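Local coordinates for protein salt-tolerant glutaminase (Micrococcus luteus, PDB 3AGD) that probably catalyses the hydrolysis of L-glutamine to L-glutamate and ammonium, as a member of the glutaminase family active in high salt, at residues A[148-153]-A[195-200]; A[333-338]-A[415-420]; A[7-12]-A[296-301]; A[240-245]-A[255-260]. All coordinates share one frame; numbering follows the deposited sequence.

Contact 1: A[148-153]-A[195-200]; sequences RRLSVD and CAVLVT
Leu198 lies like a knob against the 151-153 backbone and Asp153 CB: its CG rests 3.7 Å from Asp153 CB, the Leu198 and Asp153 side chains crossing obliquely, and Leu198 CB and CG lie beside Ser151 O. Just behind this knob the backbones are joined by a single beta bridge between Val152 and Val197, their CA atoms 4.1 Å apart. Two nearly straight hydrogen bonds hold the bridge, Leu198 N to Ser151 O at 2.8 Å and Asp153 N to Ala196 O at 2.7 Å. A water bridges the same backbones farther along, accepting from Ser151 N and donating to Leu198 O. Val152 puts CG1 anti to its backbone N (chi1 -180°), and this methyl butts against Ala196 CB at 3.5 Å, a tight fit; CG2 faces Val197 CG2 instead. On the other flank Leu150 drops its CD1 into the notch between the CG1 methyls of Val197 and Val199, 3.9 Å from Val199 CG1. Leu150 CD2 in turn lies over the centre of one face of the Arg148 guanidinium, whose NH1 forms salt bridges with Asp203 and Glu59. Asp153 and Thr200 are each N-caps, so the bridged loops lead into helices 154-161 and 201-212, and Asp153 OD1 takes the Thr156 N-H. Cys195, an L-glutamate-binding residue although no ligand is bound here, ends helix 184-195 just before Ala196. Helix 131-146 packs on Leu150, Val152 and Val197 through Met142 and Val139, while strand 60-61 pairs with strand 198-199 and touches Leu198 through Thr61.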
loop_
_atom_site.group_PDB
_atom_site.type_symbol
_atom_site.label_atom_id
_atom_site.label_comp_id
_atom_site.label_asym_id
_atom_site.label_seq_id
_atom_site.Cartn_x
_atom_site.Cartn_y
_atom_site.Cartn_z
ATOM N N ARG A 148 16.047 -19.674 -11.039
ATOM C CA ARG A 148 16.754 -20.935 -11.233
ATOM C C ARG A 148 15.770 -22.096 -11.276
ATOM O O ARG A 148 14.687 -22.021 -10.695
ATOM C CB ARG A 148 17.783 -21.156 -10.113
ATOM C CG ARG A 148 17.196 -21.556 -8.765
ATOM C CD ARG A 148 18.271 -21.580 -7.678
ATOM N NE ARG A 148 17.744 -21.999 -6.379
ATOM C CZ ARG A 148 17.489 -23.261 -6.037
ATOM N NH1 ARG A 148 17.005 -23.537 -4.833
ATOM N NH2 ARG A 148 17.731 -24.250 -6.889
ATOM N N ARG A 149 16.147 -23.161 -11.977
ATOM C CA ARG A 149 15.303 -24.342 -12.094
ATOM C C ARG A 149 15.140 -24.994 -10.729
ATOM O O ARG A 149 16.121 -25.390 -10.101
ATOM C CB ARG A 149 15.926 -25.345 -13.070
ATOM C CG ARG A 149 15.947 -24.884 -14.520
ATOM C CD ARG A 149 16.698 -25.874 -15.409
ATOM N NE ARG A 149 16.514 -25.581 -16.829
ATOM C CZ ARG A 149 15.353 -25.688 -17.471
ATOM N NH1 ARG A 149 14.266 -26.086 -16.822
ATOM N NH2 ARG A 149 15.275 -25.392 -18.763
ATOM N N LEU A 150 13.899 -25.102 -10.269
ATOM C CA LEU A 150 13.621 -25.708 -8.972
ATOM C C LEU A 150 13.220 -27.167 -9.157
ATOM O O LEU A 150 12.816 -27.569 -10.247
ATOM C CB LEU A 150 12.495 -24.949 -8.271
ATOM C CG LEU A 150 12.712 -23.451 -8.058
ATOM C CD1 LEU A 150 11.452 -22.836 -7.469
ATOM C CD2 LEU A 150 13.905 -23.223 -7.140
ATOM N N SER A 151 13.327 -27.952 -8.089
ATOM C CA SER A 151 12.970 -29.365 -8.146
ATOM C C SER A 151 11.991 -29.724 -7.038
ATOM O O SER A 151 11.936 -29.062 -6.003
ATOM C CB SER A 151 14.219 -30.240 -8.000
ATOM O OG SER A 151 15.180 -29.925 -8.987
ATOM N N VAL A 152 11.235 -30.792 -7.264
ATOM C CA VAL A 152 10.260 -31.272 -6.299
ATOM C C VAL A 152 10.906 -32.306 -5.376
ATOM O O VAL A 152 11.703 -33.133 -5.825
ATOM C CB VAL A 152 9.067 -31.946 -7.010
ATOM C CG1 VAL A 152 8.056 -32.440 -5.988
ATOM C CG2 VAL A 152 8.414 -30.971 -7.973
ATOM N N ASP A 153 10.579 -32.248 -4.088
ATOM C CA ASP A 153 11.099 -33.224 -3.141
ATOM C C ASP A 153 10.081 -34.365 -3.135
ATOM O O ASP A 153 9.091 -34.335 -2.396
ATOM C CB ASP A 153 11.219 -32.618 -1.747
ATOM C CG ASP A 153 11.821 -33.583 -0.751
ATOM O OD1 ASP A 153 11.137 -34.553 -0.365
ATOM O OD2 ASP A 153 12.986 -33.379 -0.359
ATOM N N CYS A 195 3.411 -28.214 -3.805
ATOM C CA CYS A 195 3.816 -27.877 -2.441
ATOM C C CYS A 195 5.158 -28.490 -2.059
ATOM O O CYS A 195 5.822 -28.018 -1.129
ATOM C CB CYS A 195 2.761 -28.359 -1.442
ATOM S SG CYS A 195 1.213 -27.448 -1.476
ATOM N N ALA A 196 5.542 -29.546 -2.770
ATOM C CA ALA A 196 6.794 -30.239 -2.499
ATOM C C ALA A 196 7.976 -29.615 -3.230
ATOM O O ALA A 196 9.087 -30.154 -3.192
ATOM C CB ALA A 196 6.668 -31.717 -2.871
ATOM N N VAL A 197 7.741 -28.491 -3.902
ATOM C CA VAL A 197 8.816 -27.809 -4.612
ATOM C C VAL A 197 9.812 -27.264 -3.587
ATOM O O VAL A 197 9.424 -26.628 -2.613
ATOM C CB VAL A 197 8.280 -26.646 -5.473
ATOM C CG1 VAL A 197 9.441 -25.841 -6.050
ATOM C CG2 VAL A 197 7.420 -27.190 -6.591
ATOM N N LEU A 198 11.096 -27.516 -3.826
ATOM C CA LEU A 198 12.168 -27.083 -2.935
ATOM C C LEU A 198 12.688 -25.667 -3.170
ATOM O O LEU A 198 13.059 -25.294 -4.285
ATOM C CB LEU A 198 13.340 -28.069 -3.026
ATOM C CG LEU A 198 13.088 -29.478 -2.477
ATOM C CD1 LEU A 198 14.183 -30.434 -2.956
ATOM C CD2 LEU A 198 13.033 -29.419 -0.948
ATOM N N VAL A 199 12.720 -24.882 -2.099
ATOM C CA VAL A 199 13.216 -23.516 -2.159
ATOM C C VAL A 199 13.960 -23.203 -0.866
ATOM O O VAL A 199 13.802 -23.902 0.136
ATOM C CB VAL A 199 12.069 -22.482 -2.313
ATOM C CG1 VAL A 199 11.323 -22.714 -3.617
ATOM C CG2 VAL A 199 11.119 -22.570 -1.118
ATOM N N THR A 200 14.780 -22.157 -0.905
ATOM C CA THR A 200 15.526 -21.716 0.262
ATOM C C THR A 200 14.950 -20.355 0.631
ATOM O O THR A 200 14.157 -19.781 -0.123
ATOM C CB THR A 200 17.015 -21.503 -0.052
ATOM O OG1 THR A 200 17.148 -20.414 -0.975
ATOM C CG2 THR A 200 17.625 -22.764 -0.668
HETATM O O HOH W 1 14.894 -26.798 -6.102
#

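Contact 2: A[333-338]-A[415-420]; sequences GVIRFG and DRIDDV
Asp418 holds CG between its backbone N and carbonyl carbon (chi1 76°), and Arg336 carries CG anti to its carbonyl carbon and then bends at chi3 (98°); together these torsions bring NH1 near OD2, with one guanidinium face under the carboxylate oxygen. Asp418 OD2 sits above that face, toward its rim, 3.6 Å from Arg336 NH1; this is a long salt bridge of charges alone, with no N-H aimed at the oxygen. The guanidinium and carboxylate planes are 38° apart. The other carboxylate oxygen, Asp418 OD1, caps helix 419-434 by accepting from Gly421 N, and a water that accepts from Phe337 N, at the start of helix 337-349, lies 2.8 Å from Asp418 OD2. Both segments thus pass from a strand of the STAS-domain sheet into a helix, the strands running parallel with Val334 opposite Arg416 and Ile335 opposite Ile417. Ile335 N donates to Arg416 O at 2.9 Å, and Asp418 N to Ile335 O at 3.0 Å. At the start of the pairing, Asp415 N reaches Gly333 O from above the carbonyl plane, through a bent N-H. On one sheet face Val334 and Arg416 run alongside each other in the same direction, and Val334 CG1 stands over the centre of the guanidinium, 3.9 Å from Arg416 CZ. On the other, Ile335 CG2 meets Ile417 CG1 at a slant, 4.1 Å away. Where the helices begin, Val420 CG1 approaches the Phe337 ring at its edge, and Phe302 of the second subunit meets that ring with its plane inclined.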
loop_
_atom_site.group_PDB
_atom_site.type_symbol
_atom_site.label_atom_id
_atom_site.label_comp_id
_atom_site.label_asym_id
_atom_site.label_seq_id
_atom_site.Cartn_x
_atom_site.Cartn_y
_atom_site.Cartn_z
ATOM N N GLY A 333 13.302 9.355 -11.486
ATOM C CA GLY A 333 12.568 8.314 -10.777
ATOM C C GLY A 333 11.602 7.457 -11.572
ATOM O O GLY A 333 11.540 7.529 -12.801
ATOM N N VAL A 334 10.856 6.620 -10.854
ATOM C CA VAL A 334 9.854 5.747 -11.460
ATOM C C VAL A 334 8.570 6.564 -11.495
ATOM O O VAL A 334 7.919 6.758 -10.468
ATOM C CB VAL A 334 9.635 4.478 -10.609
ATOM C CG1 VAL A 334 8.399 3.728 -11.083
ATOM C CG2 VAL A 334 10.864 3.588 -10.697
ATOM N N ILE A 335 8.202 7.033 -12.682
ATOM C CA ILE A 335 7.029 7.875 -12.817
ATOM C C ILE A 335 5.721 7.201 -13.202
ATOM O O ILE A 335 5.607 6.564 -14.248
ATOM C CB ILE A 335 7.314 9.021 -13.811
ATOM C CG1 ILE A 335 8.498 9.849 -13.303
ATOM C CG2 ILE A 335 6.079 9.909 -13.965
ATOM C CD1 ILE A 335 8.899 10.985 -14.229
ATOM N N ARG A 336 4.735 7.365 -12.328
ATOM C CA ARG A 336 3.395 6.837 -12.529
ATOM C C ARG A 336 2.469 8.013 -12.226
ATOM O O ARG A 336 2.881 9.164 -12.371
ATOM C CB ARG A 336 3.146 5.662 -11.583
ATOM C CG ARG A 336 4.072 4.475 -11.868
ATOM C CD ARG A 336 4.061 3.440 -10.753
ATOM N NE ARG A 336 3.176 2.304 -11.007
ATOM C CZ ARG A 336 1.859 2.387 -11.143
ATOM N NH1 ARG A 336 1.261 3.563 -11.057
ATOM N NH2 ARG A 336 1.135 1.294 -11.346
ATOM N N PHE A 337 1.237 7.755 -11.803
ATOM C CA PHE A 337 0.331 8.863 -11.520
ATOM C C PHE A 337 0.932 9.910 -10.586
ATOM O O PHE A 337 0.948 11.096 -10.905
ATOM C CB PHE A 337 -0.975 8.381 -10.897
ATOM C CG PHE A 337 -1.910 9.506 -10.549
ATOM C CD1 PHE A 337 -2.722 10.081 -11.527
ATOM C CD2 PHE A 337 -1.922 10.045 -9.266
ATOM C CE1 PHE A 337 -3.533 11.181 -11.226
ATOM C CE2 PHE A 337 -2.729 11.147 -8.958
ATOM C CZ PHE A 337 -3.534 11.714 -9.940
ATOM N N GLY A 338 1.411 9.456 -9.429
ATOM C CA GLY A 338 1.985 10.352 -8.441
ATOM C C GLY A 338 3.010 11.349 -8.944
ATOM O O GLY A 338 2.911 12.547 -8.663
ATOM N N ASP A 415 13.825 6.729 -14.652
ATOM C CA ASP A 415 14.086 5.303 -14.787
ATOM C C ASP A 415 13.067 4.646 -15.708
ATOM O O ASP A 415 13.420 3.820 -16.549
ATOM C CB ASP A 415 14.077 4.636 -13.411
ATOM C CG ASP A 415 15.228 5.098 -12.543
ATOM O OD1 ASP A 415 16.376 5.098 -13.040
ATOM O OD2 ASP A 415 14.996 5.458 -11.369
ATOM N N ARG A 416 11.803 5.010 -15.540
ATOM C CA ARG A 416 10.732 4.487 -16.374
ATOM C C ARG A 416 9.431 5.213 -16.074
ATOM O O ARG A 416 9.310 5.907 -15.065
ATOM C CB ARG A 416 10.570 2.973 -16.183
ATOM C CG ARG A 416 10.339 2.506 -14.761
ATOM C CD ARG A 416 10.645 1.019 -14.664
ATOM N NE ARG A 416 10.346 0.464 -13.350
ATOM C CZ ARG A 416 9.118 0.300 -12.872
ATOM N NH1 ARG A 416 8.070 0.650 -13.603
ATOM N NH2 ARG A 416 8.937 -0.217 -11.664
ATOM N N ILE A 417 8.461 5.058 -16.964
ATOM C CA ILE A 417 7.181 5.724 -16.807
ATOM C C ILE A 417 6.082 4.797 -17.307
ATOM O O ILE A 417 6.266 4.105 -18.307
ATOM C CB ILE A 417 7.173 7.036 -17.621
ATOM C CG1 ILE A 417 5.840 7.765 -17.449
ATOM C CG2 ILE A 417 7.427 6.730 -19.091
ATOM C CD1 ILE A 417 5.832 9.150 -18.060
ATOM N N ASP A 418 4.949 4.770 -16.611
ATOM C CA ASP A 418 3.857 3.909 -17.041
ATOM C C ASP A 418 3.010 4.685 -18.039
ATOM O O ASP A 418 3.249 5.870 -18.271
ATOM C CB ASP A 418 3.036 3.421 -15.833
ATOM C CG ASP A 418 2.119 4.485 -15.262
ATOM O OD1 ASP A 418 2.413 5.691 -15.407
ATOM O OD2 ASP A 418 1.098 4.102 -14.644
ATOM N N ASP A 419 2.038 4.021 -18.651
ATOM C CA ASP A 419 1.207 4.687 -19.643
ATOM C C ASP A 419 0.437 5.889 -19.126
ATOM O O ASP A 419 0.225 6.846 -19.867
ATOM C CB ASP A 419 0.247 3.689 -20.291
ATOM C CG ASP A 419 0.966 2.704 -21.194
ATOM O OD1 ASP A 419 2.134 2.976 -21.552
ATOM O OD2 ASP A 419 0.365 1.668 -21.553
ATOM N N VAL A 420 0.018 5.850 -17.866
ATOM C CA VAL A 420 -0.722 6.971 -17.300
ATOM C C VAL A 420 0.155 8.216 -17.221
ATOM O O VAL A 420 -0.245 9.287 -17.668
ATOM C CB VAL A 420 -1.255 6.646 -15.888
ATOM C CG1 VAL A 420 -1.830 7.911 -15.234
ATOM C CG2 VAL A 420 -2.333 5.579 -15.986
HETATM O O HOH W 2 -0.291 5.304 -12.490
#

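Contact 3: A[7-12]-A[296-301]; sequences DYLASL and RRLSED
The N-terminal helix 4-16 packs against helix 289-301 of the glutaminase domain through long side chains, their local axes 12.0 Å apart and inclined at 133°. Tyr8 spans the gap: its hydroxyl makes a short 2.5 Å bond to the anti lone pair of Asp301 OD2. That oxygen lies in the ring plane at its edge, though the carboxylate plane is turned 83° from the ring. The same oxygen accepts from Arg297 NE on its syn side at 3.0 Å, a salt bridge one helical turn apart, so two donors grip OD2 and the tyrosine hydroxyl is held in place. Arg297, bent at chi2 and chi3, curls back to present a guanidinium face to Leu12, whose CD1 lies over its centre, 3.8 Å from Arg297 CZ. Its NH1 also pairs with Glu15. Leu298 CD2 packs against three side chains, 3.7 Å from Tyr8 CE2 and 4.0 Å from Leu9 CD2, with Leu12 CD2 slightly farther. Phe302 meets the Tyr8 ring at about 45°. Leu9 and Leu298 continue inward onto Ile41 and Leu43 of strand 40-44, so both helices lie on that antiparallel sheet, and Leu9 also reaches Ala53 of strand 50-54.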
loop_
_atom_site.group_PDB
_atom_site.type_symbol
_atom_site.label_atom_id
_atom_site.label_comp_id
_atom_site.label_asym_id
_atom_site.label_seq_id
_atom_site.Cartn_x
_atom_site.Cartn_y
_atom_site.Cartn_z
ATOM N N ASP A 7 23.777 -7.433 9.020
ATOM C CA ASP A 7 24.173 -7.510 10.423
ATOM C C ASP A 7 22.924 -7.457 11.293
ATOM O O ASP A 7 22.826 -8.149 12.309
ATOM C CB ASP A 7 25.114 -6.356 10.772
ATOM C CG ASP A 7 26.515 -6.555 10.213
ATOM O OD1 ASP A 7 27.328 -5.609 10.293
ATOM O OD2 ASP A 7 26.807 -7.659 9.703
ATOM N N TYR A 8 21.970 -6.624 10.888
ATOM C CA TYR A 8 20.712 -6.511 11.608
ATOM C C TYR A 8 20.035 -7.880 11.616
ATOM O O TYR A 8 19.575 -8.359 12.653
ATOM C CB TYR A 8 19.782 -5.513 10.919
ATOM C CG TYR A 8 18.348 -5.666 11.367
ATOM C CD1 TYR A 8 17.907 -5.104 12.564
ATOM C CD2 TYR A 8 17.454 -6.448 10.637
ATOM C CE1 TYR A 8 16.613 -5.324 13.026
ATOM C CE2 TYR A 8 16.159 -6.675 11.090
ATOM C CZ TYR A 8 15.747 -6.114 12.286
ATOM O OH TYR A 8 14.481 -6.369 12.755
ATOM N N LEU A 9 19.968 -8.500 10.442
ATOM C CA LEU A 9 19.344 -9.810 10.308
ATOM C C LEU A 9 20.067 -10.848 11.158
ATOM O O LEU A 9 19.429 -11.649 11.845
ATOM C CB LEU A 9 19.334 -10.248 8.838
ATOM C CG LEU A 9 18.471 -9.396 7.894
ATOM C CD1 LEU A 9 18.561 -9.948 6.483
ATOM C CD2 LEU A 9 17.025 -9.389 8.370
ATOM N N ALA A 10 21.397 -10.825 11.113
ATOM C CA ALA A 10 22.204 -11.761 11.886
ATOM C C ALA A 10 21.869 -11.632 13.367
ATOM O O ALA A 10 21.765 -12.634 14.075
ATOM C CB ALA A 10 23.691 -11.494 11.653
ATOM N N SER A 11 21.699 -10.396 13.831
ATOM C CA SER A 11 21.362 -10.141 15.230
ATOM C C SER A 11 19.949 -10.623 15.526
ATOM O O SER A 11 19.683 -11.196 16.583
ATOM C CB SER A 11 21.451 -8.645 15.542
ATOM O OG SER A 11 22.743 -8.146 15.262
ATOM N N LEU A 12 19.040 -10.383 14.590
ATOM C CA LEU A 12 17.658 -10.804 14.758
ATOM C C LEU A 12 17.596 -12.322 14.884
ATOM O O LEU A 12 16.887 -12.855 15.734
ATOM C CB LEU A 12 16.816 -10.345 13.569
ATOM C CG LEU A 12 15.313 -10.550 13.761
ATOM C CD1 LEU A 12 14.855 -9.754 14.979
ATOM C CD2 LEU A 12 14.566 -10.110 12.517
ATOM N N ARG A 296 7.052 -9.698 12.123
ATOM C CA ARG A 296 6.540 -8.659 13.016
ATOM C C ARG A 296 7.683 -7.719 13.396
ATOM O O ARG A 296 7.505 -6.504 13.443
ATOM C CB ARG A 296 5.938 -9.278 14.284
ATOM C CG ARG A 296 4.664 -10.096 14.050
ATOM C CD ARG A 296 4.119 -10.630 15.367
ATOM N NE ARG A 296 3.017 -11.577 15.198
ATOM C CZ ARG A 296 1.768 -11.247 14.876
ATOM N NH1 ARG A 296 1.431 -9.979 14.677
ATOM N NH2 ARG A 296 0.848 -12.195 14.766
ATOM N N ARG A 297 8.861 -8.285 13.656
ATOM C CA ARG A 297 10.023 -7.480 14.017
ATOM C C ARG A 297 10.534 -6.655 12.833
ATOM O O ARG A 297 10.960 -5.516 13.010
ATOM C CB ARG A 297 11.148 -8.372 14.559
ATOM C CG ARG A 297 10.975 -8.780 16.020
ATOM C CD ARG A 297 11.150 -7.579 16.955
ATOM N NE ARG A 297 12.537 -7.110 17.034
ATOM C CZ ARG A 297 13.473 -7.655 17.807
ATOM N NH1 ARG A 297 13.181 -8.694 18.580
ATOM N NH2 ARG A 297 14.709 -7.167 17.807
ATOM N N LEU A 298 10.500 -7.222 11.630
ATOM C CA LEU A 298 10.956 -6.487 10.453
ATOM C C LEU A 298 10.066 -5.265 10.250
ATOM O O LEU A 298 10.547 -4.174 9.953
ATOM C CB LEU A 298 10.904 -7.371 9.206
ATOM C CG LEU A 298 11.965 -8.464 9.068
ATOM C CD1 LEU A 298 11.689 -9.288 7.821
ATOM C CD2 LEU A 298 13.341 -7.830 8.987
ATOM N N SER A 299 8.763 -5.462 10.420
ATOM C CA SER A 299 7.796 -4.383 10.268
ATOM C C SER A 299 8.015 -3.288 11.314
ATOM O O SER A 299 8.021 -2.096 10.987
ATOM C CB SER A 299 6.370 -4.932 10.389
ATOM O OG SER A 299 5.433 -3.879 10.566
ATOM N N GLU A 300 8.203 -3.690 12.569
ATOM C CA GLU A 300 8.409 -2.722 13.640
ATOM C C GLU A 300 9.777 -2.042 13.656
ATOM O O GLU A 300 9.859 -0.823 13.802
ATOM C CB GLU A 300 8.168 -3.366 15.006
ATOM C CG GLU A 300 8.410 -2.398 16.156
ATOM C CD GLU A 300 8.077 -2.988 17.508
ATOM O OE1 GLU A 300 8.602 -4.076 17.833
ATOM O OE2 GLU A 300 7.292 -2.354 18.251
ATOM N N ASP A 301 10.846 -2.822 13.516
ATOM C CA ASP A 301 12.195 -2.268 13.547
ATOM C C ASP A 301 12.514 -1.347 12.377
ATOM O O ASP A 301 13.204 -0.345 12.539
ATOM C CB ASP A 301 13.233 -3.391 13.591
ATOM C CG ASP A 301 13.163 -4.189 14.870
ATOM O OD1 ASP A 301 12.659 -3.640 15.871
ATOM O OD2 ASP A 301 13.624 -5.354 14.881
#

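Contact 4: A[240-245]-A[255-260]; sequences SGMYDA and IPAKSG
Gly241 CA touches Ala257 O at 3.2 Å through a CA-H...O contact, where the loop after helix 227-240 lies against strand 257-259, an outermost strand of the antiparallel sheet. Strand residues 258-260 form a Lys-Ser-Gly sequence resembling the K(T/S)G motif of the beta-lactamase clan, consistent with a role near the substrate site. Met242 CG sits 3.6 Å from Ala257 O and also touches Ala257 CB; the chain, bent at chi2 and chi3, turns SD along the same carbonyl. Lys258 starts away from the loop, with CG anti to its backbone N (chi1 -174°), then bends so that CD lies 3.5 Å from Gly241 O. One water joins Gly241 O to Ser259 N, and another links Gly241 O to Lys258 NZ. Further out, Met242 and Ala257 both pack on Trp249 of helix 249-252, and Met242 meets Val292 of helix 289-301. Met242 to Ala245 forms a type I turn that carries Tyr243, predicted to bind substrate. Lys258 touches Ser64, an L-glutamate-binding residue, and Ser259 OG is held by Ser288 N. Lys258 NZ donates to Ser259 O in the carbonyl plane at 3.0 Å.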
loop_
_atom_site.group_PDB
_atom_site.type_symbol
_atom_site.label_atom_id
_atom_site.label_comp_id
_atom_site.label_asym_id
_atom_site.label_seq_id
_atom_site.Cartn_x
_atom_site.Cartn_y
_atom_site.Cartn_z
ATOM N N SER A 240 -6.091 -12.704 2.770
ATOM C CA SER A 240 -6.194 -14.038 3.367
ATOM C C SER A 240 -4.905 -14.772 3.710
ATOM O O SER A 240 -4.943 -15.799 4.394
ATOM C CB SER A 240 -7.034 -14.932 2.459
ATOM O OG SER A 240 -8.289 -14.328 2.217
ATOM N N GLY A 241 -3.772 -14.261 3.247
ATOM C CA GLY A 241 -2.512 -14.927 3.537
ATOM C C GLY A 241 -2.249 -15.284 4.994
ATOM O O GLY A 241 -1.750 -16.373 5.290
ATOM N N MET A 242 -2.576 -14.374 5.909
ATOM C CA MET A 242 -2.348 -14.605 7.335
ATOM C C MET A 242 -3.649 -14.465 8.128
ATOM O O MET A 242 -3.656 -13.958 9.255
ATOM C CB MET A 242 -1.322 -13.596 7.856
ATOM C CG MET A 242 0.020 -13.626 7.133
ATOM S SD MET A 242 0.894 -15.188 7.325
ATOM C CE MET A 242 1.370 -15.110 9.021
ATOM N N TYR A 243 -4.739 -14.936 7.528
ATOM C CA TYR A 243 -6.079 -14.848 8.101
ATOM C C TYR A 243 -6.266 -15.297 9.547
ATOM O O TYR A 243 -6.955 -14.632 10.323
ATOM C CB TYR A 243 -7.065 -15.634 7.229
ATOM C CG TYR A 243 -8.501 -15.179 7.365
ATOM C CD1 TYR A 243 -8.954 -14.036 6.700
ATOM C CD2 TYR A 243 -9.409 -15.886 8.155
ATOM C CE1 TYR A 243 -10.268 -13.609 6.814
ATOM C CE2 TYR A 243 -10.734 -15.465 8.278
ATOM C CZ TYR A 243 -11.155 -14.328 7.604
ATOM O OH TYR A 243 -12.459 -13.905 7.710
ATOM N N ASP A 244 -5.675 -16.429 9.911
ATOM C CA ASP A 244 -5.842 -16.950 11.263
ATOM C C ASP A 244 -4.713 -16.631 12.231
ATOM O O ASP A 244 -4.620 -17.238 13.300
ATOM C CB ASP A 244 -6.079 -18.466 11.218
ATOM C CG ASP A 244 -7.445 -18.828 10.645
ATOM O OD1 ASP A 244 -8.461 -18.302 11.146
ATOM O OD2 ASP A 244 -7.508 -19.638 9.697
ATOM N N ALA A 245 -3.855 -15.685 11.865
ATOM C CA ALA A 245 -2.756 -15.299 12.745
ATOM C C ALA A 245 -3.324 -14.437 13.873
ATOM O O ALA A 245 -4.407 -13.865 13.734
ATOM C CB ALA A 245 -1.704 -14.520 11.965
ATOM N N ILE A 255 2.555 -6.371 6.173
ATOM C CA ILE A 255 3.406 -7.011 5.174
ATOM C C ILE A 255 2.705 -8.228 4.576
ATOM O O ILE A 255 2.610 -9.272 5.218
ATOM C CB ILE A 255 4.755 -7.468 5.784
ATOM C CG1 ILE A 255 5.534 -6.257 6.299
ATOM C CG2 ILE A 255 5.594 -8.193 4.722
ATOM C CD1 ILE A 255 6.859 -6.619 6.963
ATOM N N PRO A 256 2.192 -8.103 3.342
ATOM C CA PRO A 256 1.505 -9.231 2.704
ATOM C C PRO A 256 2.367 -10.486 2.862
ATOM O O PRO A 256 3.535 -10.484 2.481
ATOM C CB PRO A 256 1.384 -8.777 1.255
ATOM C CG PRO A 256 1.214 -7.279 1.389
ATOM C CD PRO A 256 2.238 -6.927 2.448
ATOM N N ALA A 257 1.805 -11.551 3.429
ATOM C CA ALA A 257 2.593 -12.761 3.638
ATOM C C ALA A 257 1.830 -14.074 3.567
ATOM O O ALA A 257 0.599 -14.104 3.570
ATOM C CB ALA A 257 3.315 -12.671 4.978
ATOM N N LYS A 258 2.592 -15.161 3.504
ATOM C CA LYS A 258 2.034 -16.508 3.463
ATOM C C LYS A 258 3.047 -17.489 4.041
ATOM O O LYS A 258 4.217 -17.490 3.651
ATOM C CB LYS A 258 1.695 -16.924 2.032
ATOM C CG LYS A 258 0.964 -18.264 1.953
ATOM C CD LYS A 258 -0.433 -18.154 2.553
ATOM C CE LYS A 258 -1.163 -19.491 2.575
ATOM N NZ LYS A 258 -0.716 -20.355 3.705
ATOM N N SER A 259 2.598 -18.318 4.976
ATOM C CA SER A 259 3.471 -19.311 5.585
ATOM C C SER A 259 3.216 -20.696 4.983
ATOM O O SER A 259 2.192 -20.925 4.331
ATOM C CB SER A 259 3.236 -19.360 7.098
ATOM O OG SER A 259 4.135 -20.259 7.733
ATOM N N GLY A 260 4.164 -21.605 5.206
ATOM C CA GLY A 260 4.059 -22.974 4.726
ATOM C C GLY A 260 4.393 -23.880 5.901
ATOM O O GLY A 260 5.283 -23.546 6.688
HETATM O O HOH W 3 0.030 -18.305 6.317
HETATM O O HOH W 4 -2.953 -19.317 5.775
#

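Overall arrangement
Contacts 1 and 4 belong to the glutaminase part of the chain, contact 3 joins the N-terminal helix to it, and contact 2 lies in the STAS part, its centre about 30 to 35 Å from each of the others. Contacts 1 and 4 border the L-glutamate site: the first holds Cys195, and Ala196 in it is about 6 Å from Glu160 between side chains, while Lys258 of contact 4 is about 3 Å from Ser64. Their nearest atoms are about 8 Å apart. Contact 3 lies away from the site but touches contact 4, Ser299 CB meeting Ile255 CD1 at 3.8 Å. Contacts 2 and 3 both reach the second subunit, through Phe337 and Asp7 respectively, though about 22 Å separates their nearest atoms.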